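Putative peptidyl-arginine deiminase family protein (Campylobacter jejuni subsp. jejuni serotype O:2, PDB 6B10) probably hydrolyses agmatine to N-carbamoylputrescine as an agmatine deiminase, a step in polyamine biosynthesis. Local coordinates at residues W16-Y21 with R328-R333; F284-N289 with D310-L315. All blocks are in the same frame, centred on the assembly; numbering follows the deposited sequence.

Contact 1 (W16-Y21 with R328-R333); sequences WSEQEY and RFKGLR
Ser17 meets Phe329 first: its carbonyl O sits at the rim of the phenyl ring, near the ring plane, 3.5 Å from Phe329 CE1, while Ser17 CB lies 3.9 Å from Phe329 CD1. Glu18 extends the pairing beyond the strands through its carbonyl. Lys330 N points a straight N-H at Glu18 O (3.0 Å, 180°), and a water donates both to that oxygen and to Lys330 O. The Glu18 side chain, extended beyond CG, runs alongside Lys330, Glu18 CD touching Lys330 CD at 3.4 Å. Gln19 lays CG by the Phe329 ring, 3.6 Å from CD1, and its amide oxygen is held by Asn327 and Gln55. At Glu20 the register slips by one: Glu20 N (2.8 Å) and Tyr21 N (3.2 Å) both bond to Arg328 O, a classic beta bulge. In one conformer, Glu20 OE2 forms a salt bridge with Lys56. Tyr21 O accepts from Arg328 N at 3.0 Å, and the Tyr21 ring runs beside the extended Arg328 chain, whose guanidinium reaches Glu135. The bulged antiparallel pairing joins strand 19-25 to strand 326-329, outermost in a mixed sheet, with Phe129, Lys132 and Phe133 of helix 120-133 packing against Tyr21 and Arg328.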
ATOM      1  N   TRP A  16       6.177  -8.770   0.736  1.00 21.34           N
ATOM      2  CA  TRP A  16       7.256  -9.287   1.578  1.00 22.19           C
ATOM      3  C   TRP A  16       8.513  -9.753   0.823  1.00 22.79           C
ATOM      4  O   TRP A  16       9.494 -10.141   1.452  1.00 22.74           O
ATOM      5  CB  TRP A  16       6.740 -10.395   2.502  1.00 22.37           C
ATOM      6  CG  TRP A  16       6.185 -11.589   1.798  1.00 22.56           C
ATOM      7  CD1 TRP A  16       6.889 -12.634   1.278  1.00 22.64           C
ATOM      8  CD2 TRP A  16       4.804 -11.868   1.555  1.00 22.64           C
ATOM      9  NE1 TRP A  16       6.028 -13.545   0.719  1.00 23.40           N
ATOM     10  CE2 TRP A  16       4.742 -13.100   0.880  1.00 23.03           C
ATOM     11  CE3 TRP A  16       3.611 -11.189   1.839  1.00 22.71           C
ATOM     12  CZ2 TRP A  16       3.531 -13.672   0.479  1.00 23.11           C
ATOM     13  CZ3 TRP A  16       2.415 -11.757   1.451  1.00 22.56           C
ATOM     14  CH2 TRP A  16       2.381 -12.985   0.777  1.00 22.63           C
ATOM     15  N   SER A  17       8.496  -9.717  -0.507  1.00 24.36           N
ATOM     16  CA  SER A  17       9.711  -9.977  -1.290  1.00 25.99           C
ATOM     17  C   SER A  17      10.733  -8.865  -1.042  1.00 27.57           C
ATOM     18  O   SER A  17      10.368  -7.736  -0.672  1.00 26.92           O
ATOM     19  CB  SER A  17       9.410 -10.059  -2.784  1.00 26.19           C
ATOM     20  OG  SER A  17       8.508 -11.105  -3.059  1.00 27.16           O
ATOM     21  N   GLU A  18      12.006  -9.201  -1.246  1.00 27.29           N
ATOM     22  CA  GLU A  18      13.109  -8.300  -0.934  1.00 28.11           C
ATOM     23  C   GLU A  18      13.017  -7.019  -1.756  1.00 26.73           C
ATOM     24  O   GLU A  18      12.674  -7.048  -2.938  1.00 25.83           O
ATOM     25  CB  GLU A  18      14.457  -8.995  -1.175  1.00 29.86           C
ATOM     26  CG  GLU A  18      15.647  -8.240  -0.594  1.00 32.72           C
ATOM     27  CD  GLU A  18      16.940  -9.049  -0.615  1.00 35.95           C
ATOM     28  OE1 GLU A  18      17.081  -9.942  -1.475  1.00 37.60           O
ATOM     29  OE2 GLU A  18      17.826  -8.785   0.225  1.00 39.17           O
ATOM     30  N   GLN A  19      13.339  -5.902  -1.120  1.00 25.53           N
ATOM     31  CA  GLN A  19      13.177  -4.592  -1.718  1.00 25.74           C
ATOM     32  C   GLN A  19      14.475  -3.793  -1.722  1.00 26.54           C
ATOM     33  O   GLN A  19      15.394  -4.069  -0.950  1.00 25.38           O
ATOM     34  CB  GLN A  19      12.111  -3.803  -0.944  1.00 25.79           C
ATOM     35  CG  GLN A  19      10.716  -4.415  -0.972  1.00 24.93           C
ATOM     36  CD  GLN A  19       9.801  -3.818   0.090  1.00 25.09           C
ATOM     37  OE1 GLN A  19       9.818  -2.606   0.327  1.00 24.12           O
ATOM     38  NE2 GLN A  19       9.005  -4.668   0.742  1.00 23.91           N
ATOM     39  N   GLU A  20      14.523  -2.805  -2.614  1.00 27.32           N
ATOM     40  CA  GLU A  20      15.655  -1.890  -2.705  0.50 28.11           C
ATOM     41  C   GLU A  20      15.300  -0.561  -2.033  1.00 28.41           C
ATOM     42  O   GLU A  20      16.103  -0.011  -1.284  1.00 28.91           O
ATOM     43  CB  GLU A  20      16.050  -1.673  -4.171  0.50 28.70           C
ATOM     44  CG  GLU A  20      17.424  -1.045  -4.365  0.50 29.00           C
ATOM     45  CD  GLU A  20      18.561  -2.013  -4.094  0.50 28.93           C
ATOM     46  OE1 GLU A  20      18.624  -3.062  -4.762  0.50 29.55           O
ATOM     47  OE2 GLU A  20      19.403  -1.712  -3.224  0.50 29.00           O
ATOM     48  N   TYR A  21      14.094  -0.057  -2.290  1.00 28.42           N
ATOM     49  CA  TYR A  21      13.636   1.203  -1.706  1.00 28.41           C
ATOM     50  C   TYR A  21      12.208   1.124  -1.186  1.00 28.03           C
ATOM     51  O   TYR A  21      11.378   0.397  -1.736  1.00 27.48           O
ATOM     52  CB  TYR A  21      13.631   2.305  -2.761  1.00 29.71           C
ATOM     53  CG  TYR A  21      14.986   2.817  -3.204  1.00 31.46           C
ATOM     54  CD1 TYR A  21      15.650   3.801  -2.482  1.00 31.89           C
ATOM     55  CD2 TYR A  21      15.579   2.351  -4.375  1.00 33.11           C
ATOM     56  CE1 TYR A  21      16.871   4.294  -2.900  1.00 33.07           C
ATOM     57  CE2 TYR A  21      16.807   2.832  -4.798  1.00 33.50           C
ATOM     58  CZ  TYR A  21      17.446   3.803  -4.060  1.00 34.08           C
ATOM     59  OH  TYR A  21      18.663   4.284  -4.484  1.00 36.75           O
ATOM     60  N   ARG A 328       9.794  -0.633  -4.049  1.00 26.10           N
ATOM     61  CA  ARG A 328      10.543  -0.912  -5.270  1.00 26.87           C
ATOM     62  C   ARG A 328      11.416  -2.112  -4.953  1.00 26.35           C
ATOM     63  O   ARG A 328      12.246  -2.065  -4.045  1.00 25.92           O
ATOM     64  CB  ARG A 328      11.383   0.297  -5.692  1.00 28.19           C
ATOM     65  CG  ARG A 328      12.310   0.027  -6.873  1.00 30.24           C
ATOM     66  CD  ARG A 328      12.911   1.310  -7.432  1.00 31.67           C
ATOM     67  NE  ARG A 328      14.084   1.025  -8.263  1.00 33.17           N
ATOM     68  CZ  ARG A 328      14.055   0.736  -9.565  1.00 34.27           C
ATOM     69  NH1 ARG A 328      12.907   0.689 -10.237  1.00 35.62           N
ATOM     70  NH2 ARG A 328      15.192   0.488 -10.205  1.00 35.60           N
ATOM     71  N   PHE A 329      11.203  -3.199  -5.683  1.00 26.00           N
ATOM     72  CA  PHE A 329      11.792  -4.477  -5.307  1.00 26.62           C
ATOM     73  C   PHE A 329      13.212  -4.637  -5.824  1.00 26.85           C
ATOM     74  O   PHE A 329      13.625  -3.949  -6.756  1.00 25.81           O
ATOM     75  CB  PHE A 329      10.873  -5.631  -5.723  1.00 26.17           C
ATOM     76  CG  PHE A 329       9.574  -5.619  -4.978  1.00 25.61           C
ATOM     77  CD1 PHE A 329       9.451  -6.279  -3.765  1.00 25.08           C
ATOM     78  CD2 PHE A 329       8.502  -4.864  -5.441  1.00 25.03           C
ATOM     79  CE1 PHE A 329       8.271  -6.224  -3.043  1.00 24.88           C
ATOM     80  CE2 PHE A 329       7.317  -4.810  -4.727  1.00 25.06           C
ATOM     81  CZ  PHE A 329       7.203  -5.494  -3.528  1.00 24.99           C
ATOM     82  N   LYS A 330      13.948  -5.528  -5.171  1.00 28.46           N
ATOM     83  CA  LYS A 330      15.346  -5.799  -5.484  1.00 30.79           C
ATOM     84  C   LYS A 330      15.447  -6.923  -6.512  1.00 30.88           C
ATOM     85  O   LYS A 330      14.731  -7.920  -6.425  1.00 30.15           O
ATOM     86  CB  LYS A 330      16.089  -6.208  -4.208  1.00 33.12           C
ATOM     87  CG  LYS A 330      17.605  -6.350  -4.350  1.00 35.00           C
ATOM     88  CD  LYS A 330      18.179  -7.121  -3.173  1.00 37.33           C
ATOM     89  CE  LYS A 330      19.670  -7.392  -3.324  1.00 39.59           C
ATOM     90  NZ  LYS A 330      20.504  -6.217  -2.956  1.00 41.24           N
ATOM     91  N   GLY A 331      16.346  -6.759  -7.478  1.00 32.51           N
ATOM     92  CA  GLY A 331      16.620  -7.802  -8.466  1.00 33.56           C
ATOM     93  C   GLY A 331      17.130  -7.252  -9.776  1.00 34.48           C
ATOM     94  O   GLY A 331      17.290  -6.040  -9.934  1.00 35.45           O
ATOM     95  N   LEU A 332      17.368  -8.154 -10.724  1.00 36.17           N
ATOM     96  CA  LEU A 332      17.847  -7.784 -12.053  1.00 35.63           C
ATOM     97  C   LEU A 332      16.830  -6.906 -12.751  1.00 35.95           C
ATOM     98  O   LEU A 332      15.642  -7.233 -12.799  1.00 37.70           O
ATOM     99  CB  LEU A 332      18.110  -9.030 -12.904  1.00 36.01           C
ATOM    100  N   ARG A 333      17.299  -5.778 -13.268  1.00 36.01           N
ATOM    101  CA  ARG A 333      16.484  -4.882 -14.067  1.00 36.26           C
ATOM    102  C   ARG A 333      17.004  -4.905 -15.502  1.00 37.42           C
ATOM    103  O   ARG A 333      16.267  -4.610 -16.439  1.00 38.05           O
ATOM    104  CB  ARG A 333      16.570  -3.467 -13.509  1.00 36.26           C
ATOM    105  CG  ARG A 333      16.026  -3.322 -12.097  1.00 36.02           C
ATOM    106  CD  ARG A 333      14.539  -3.008 -12.090  1.00 35.68           C
ATOM    107  NE  ARG A 333      13.987  -3.010 -10.736  1.00 35.26           N
ATOM    108  CZ  ARG A 333      12.741  -2.664 -10.420  1.00 34.56           C
ATOM    109  NH1 ARG A 333      11.881  -2.264 -11.354  1.00 35.01           N
ATOM    110  NH2 ARG A 333      12.350  -2.717  -9.156  1.00 33.73           N
TER
HETATM  111  O   HOH W   1      12.531  -8.828  -4.921  1.00 36.67           O
HETATM  112  O   HOH W   2      17.836  -4.143  -7.345  1.00 41.67           O

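Contact 2 (F284-N289 with D310-L315); sequences FYKDKN and DARVFL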
ATOM      1  N   PHE A 284      -0.253   2.324  14.432  1.00 24.94           N
ATOM      2  CA  PHE A 284      -0.765   2.387  15.796  1.00 25.29           C
ATOM      3  C   PHE A 284      -1.642   3.634  15.893  1.00 26.11           C
ATOM      4  O   PHE A 284      -1.359   4.659  15.259  1.00 26.42           O
ATOM      5  CB  PHE A 284       0.392   2.468  16.801  1.00 24.58           C
ATOM      6  CG  PHE A 284       0.912   1.126  17.282  1.00 24.53           C
ATOM      7  CD1 PHE A 284       0.630  -0.067  16.611  1.00 24.48           C
ATOM      8  CD2 PHE A 284       1.718   1.066  18.415  1.00 24.13           C
ATOM      9  CE1 PHE A 284       1.123  -1.281  17.077  1.00 24.91           C
ATOM     10  CE2 PHE A 284       2.219  -0.143  18.881  1.00 24.51           C
ATOM     11  CZ  PHE A 284       1.924  -1.319  18.211  1.00 25.07           C
ATOM     12  N   TYR A 285      -2.714   3.539  16.672  1.00 27.53           N
ATOM     13  CA  TYR A 285      -3.675   4.640  16.832  1.00 27.98           C
ATOM     14  C   TYR A 285      -3.909   5.019  18.305  1.00 28.91           C
ATOM     15  O   TYR A 285      -4.846   5.763  18.626  1.00 29.07           O
ATOM     16  CB  TYR A 285      -4.992   4.258  16.157  1.00 26.89           C
ATOM     17  CG  TYR A 285      -4.850   3.949  14.676  1.00 27.47           C
ATOM     18  CD1 TYR A 285      -4.530   4.957  13.761  1.00 27.35           C
ATOM     19  CD2 TYR A 285      -5.044   2.654  14.183  1.00 27.20           C
ATOM     20  CE1 TYR A 285      -4.392   4.685  12.405  1.00 27.14           C
ATOM     21  CE2 TYR A 285      -4.913   2.372  12.827  1.00 27.36           C
ATOM     22  CZ  TYR A 285      -4.593   3.389  11.939  1.00 27.62           C
ATOM     23  OH  TYR A 285      -4.466   3.118  10.586  1.00 26.69           O
ATOM     24  N   LYS A 286      -3.046   4.516  19.185  1.00 29.89           N
ATOM     25  CA  LYS A 286      -3.153   4.717  20.638  1.00 32.05           C
ATOM     26  C   LYS A 286      -4.463   4.145  21.194  1.00 30.54           C
ATOM     27  O   LYS A 286      -5.220   4.818  21.897  1.00 30.49           O
ATOM     28  CB  LYS A 286      -2.965   6.194  21.014  1.00 34.08           C
ATOM     29  CG  LYS A 286      -1.675   6.819  20.487  1.00 36.72           C
ATOM     30  CD  LYS A 286      -0.439   6.073  20.973  1.00 39.37           C
ATOM     31  CE  LYS A 286       0.858   6.755  20.557  1.00 41.85           C
ATOM     32  NZ  LYS A 286       0.999   8.135  21.100  1.00 43.52           N
ATOM     33  N   ASP A 287      -4.688   2.880  20.864  1.00 28.73           N
ATOM     34  CA  ASP A 287      -5.859   2.121  21.274  1.00 28.11           C
ATOM     35  C   ASP A 287      -5.342   0.764  21.711  1.00 27.84           C
ATOM     36  O   ASP A 287      -4.306   0.317  21.228  1.00 27.57           O
ATOM     37  CB  ASP A 287      -6.822   1.988  20.087  1.00 28.26           C
ATOM     38  CG  ASP A 287      -8.073   1.190  20.413  1.00 28.14           C
ATOM     39  OD1 ASP A 287      -8.002  -0.057  20.504  1.00 28.18           O
ATOM     40  OD2 ASP A 287      -9.142   1.808  20.538  1.00 27.98           O
ATOM     41  N   LYS A 288      -6.059   0.107  22.617  1.00 28.66           N
ATOM     42  CA  LYS A 288      -5.639  -1.202  23.138  1.00 29.55           C
ATOM     43  C   LYS A 288      -5.434  -2.245  22.039  1.00 28.08           C
ATOM     44  O   LYS A 288      -4.691  -3.209  22.227  1.00 27.17           O
ATOM     45  CB  LYS A 288      -6.638  -1.733  24.176  1.00 31.21           C
ATOM     46  CG  LYS A 288      -8.037  -2.001  23.650  1.00 34.05           C
ATOM     47  CD  LYS A 288      -8.895  -2.684  24.708  1.00 37.09           C
ATOM     48  CE  LYS A 288     -10.357  -2.746  24.299  1.00 37.66           C
ATOM     49  NZ  LYS A 288     -10.547  -3.590  23.091  1.00 38.80           N
ATOM     50  N   ASN A 289      -6.097  -2.059  20.901  1.00 26.74           N
ATOM     51  CA  ASN A 289      -5.967  -2.994  19.792  1.00 26.85           C
ATOM     52  C   ASN A 289      -4.621  -2.930  19.075  1.00 25.90           C
ATOM     53  O   ASN A 289      -4.268  -3.875  18.382  1.00 25.59           O
ATOM     54  CB  ASN A 289      -7.119  -2.818  18.800  1.00 27.04           C
ATOM     55  CG  ASN A 289      -8.449  -3.287  19.363  1.00 27.53           C
ATOM     56  OD1 ASN A 289      -8.516  -3.849  20.451  1.00 29.61           O
ATOM     57  ND2 ASN A 289      -9.512  -3.057  18.624  1.00 28.40           N
ATOM     58  N   ASP A 310       2.896   5.439  15.117  1.00 27.18           N
ATOM     59  CA  ASP A 310       1.730   6.274  15.349  1.00 27.75           C
ATOM     60  C   ASP A 310       1.255   6.855  14.027  1.00 27.81           C
ATOM     61  O   ASP A 310       1.971   7.627  13.399  1.00 30.61           O
ATOM     62  CB  ASP A 310       2.111   7.386  16.337  1.00 28.28           C
ATOM     63  CG  ASP A 310       0.940   8.262  16.734  1.00 28.31           C
ATOM     64  OD1 ASP A 310      -0.201   8.025  16.296  1.00 27.45           O
ATOM     65  OD2 ASP A 310       1.172   9.212  17.505  1.00 30.81           O
ATOM     66  N   ALA A 311       0.057   6.472  13.602  1.00 28.08           N
ATOM     67  CA  ALA A 311      -0.461   6.839  12.278  1.00 28.65           C
ATOM     68  C   ALA A 311      -1.646   7.802  12.325  1.00 28.40           C
ATOM     69  O   ALA A 311      -2.269   8.062  11.296  1.00 28.78           O
ATOM     70  CB  ALA A 311      -0.851   5.585  11.509  1.00 28.81           C
ATOM     71  N   ARG A 312      -1.943   8.339  13.502  1.00 29.04           N
ATOM     72  CA  ARG A 312      -3.138   9.171  13.697  1.00 31.19           C
ATOM     73  C   ARG A 312      -3.194  10.400  12.794  1.00 32.12           C
ATOM     74  O   ARG A 312      -4.242  10.717  12.235  1.00 33.71           O
ATOM     75  CB  ARG A 312      -3.238   9.615  15.157  1.00 31.34           C
ATOM     76  CG  ARG A 312      -3.571   8.480  16.105  1.00 31.65           C
ATOM     77  CD  ARG A 312      -3.585   8.964  17.533  1.00 32.28           C
ATOM     78  NE  ARG A 312      -2.262   9.440  17.930  1.00 33.20           N
ATOM     79  CZ  ARG A 312      -2.013  10.188  18.998  1.00 33.48           C
ATOM     80  NH1 ARG A 312      -2.997  10.560  19.803  1.00 35.60           N
ATOM     81  NH2 ARG A 312      -0.771  10.555  19.265  1.00 34.43           N
ATOM     82  N   VAL A 313      -2.064  11.080  12.642  1.00 34.23           N
ATOM     83  CA  VAL A 313      -2.028  12.326  11.878  1.00 36.18           C
ATOM     84  C   VAL A 313      -2.306  12.052  10.399  1.00 37.92           C
ATOM     85  O   VAL A 313      -3.027  12.815   9.747  1.00 40.76           O
ATOM     86  CB  VAL A 313      -0.686  13.064  12.051  1.00 36.41           C
ATOM     87  CG1 VAL A 313      -0.712  14.401  11.323  1.00 36.90           C
ATOM     88  CG2 VAL A 313      -0.393  13.286  13.525  1.00 36.12           C
ATOM     89  N   PHE A 314      -1.762  10.942   9.891  1.00 36.76           N
ATOM     90  CA  PHE A 314      -2.005  10.500   8.511  1.00 34.99           C
ATOM     91  C   PHE A 314      -3.497  10.440   8.179  1.00 35.19           C
ATOM     92  O   PHE A 314      -3.909  10.808   7.077  1.00 35.87           O
ATOM     93  CB  PHE A 314      -1.397   9.111   8.256  1.00 33.87           C
ATOM     94  CG  PHE A 314       0.105   9.085   8.189  1.00 32.34           C
ATOM     95  CD1 PHE A 314       0.867   8.912   9.335  1.00 32.17           C
ATOM     96  CD2 PHE A 314       0.756   9.176   6.969  1.00 32.25           C
ATOM     97  CE1 PHE A 314       2.249   8.866   9.272  1.00 31.50           C
ATOM     98  CE2 PHE A 314       2.137   9.127   6.897  1.00 32.13           C
ATOM     99  CZ  PHE A 314       2.885   8.972   8.051  1.00 31.91           C
ATOM    100  N   LEU A 315      -4.302   9.969   9.129  1.00 36.60           N
ATOM    101  CA  LEU A 315      -5.741   9.771   8.906  1.00 37.37           C
ATOM    102  C   LEU A 315      -6.519  11.063   8.614  1.00 38.65           C
ATOM    103  O   LEU A 315      -7.620  11.007   8.054  1.00 37.54           O
ATOM    104  CB  LEU A 315      -6.390   9.082  10.109  1.00 37.47           C
ATOM    105  CG  LEU A 315      -5.895   7.710  10.579  1.00 37.14           C
ATOM    106  CD1 LEU A 315      -6.700   7.307  11.802  1.00 36.82           C
ATOM    107  CD2 LEU A 315      -6.005   6.652   9.489  1.00 37.07           C
TER
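Ala311 N bonds to Phe284 O (2.8 Å) just past the parallel bridge of Phe284 with Asp310, where strands 279-284 and 305-310 end; helix 289-300 links the two in a beta-alpha-beta unit. Beyond it both chains leave the sheet, and a salt-bridge network of Lys286, Asp310 and Arg312 forms, its long Lys286-Asp310 arm crossing between the segments. From CB of Lys286, chi1 of -54° sets CG beside its own backbone N and over the centre of one face of the Arg312 guanidinium, 3.7 Å from Arg312 CZ. A bend at chi2 turns the chain toward Asp310, where CE comes 3.9 Å from Asp310 OD2. After another at chi4, NZ makes a long salt bridge to that oxygen and lies 3.5 Å from Arg312 NH2, a like-charge approach that the shared carboxylate probably eases. Tyr285 sends its ring across Leu315 at about a right angle, CE1 touching Leu315 CD1 at 3.5 Å and Ala311 CB at 3.8 Å; its hydroxyl bonds to Thr269 O and Ser320 OG. Arg312 itself holds Asp310 side-on, NE to OD1 at 3.0 Å and NH2 to OD2 at 2.9 Å, both on the syn side of the carboxylate.

In the fold
Starting from the N terminus, the chain passes 16-21 early, entering strand 19-25, and then builds nearly all of the fold before returning to it. Contact 2 closes first: strand 279-284 runs out into 284-289, helix 289-300 and strand 305-310 follow, and 310-315 comes back alongside after only 20 intervening residues. Contact 1 closes last, when strand 326-329 and the C-terminal tail reach 16-21 across 306 residues, so contact 2 is nested within its loop. The two do not touch; their centres lie 28 Å apart and their nearest atoms about 15 Å. One ties the early strand 19-25 to the C-terminal strand 326-329, the other the ends of two neighbouring strands.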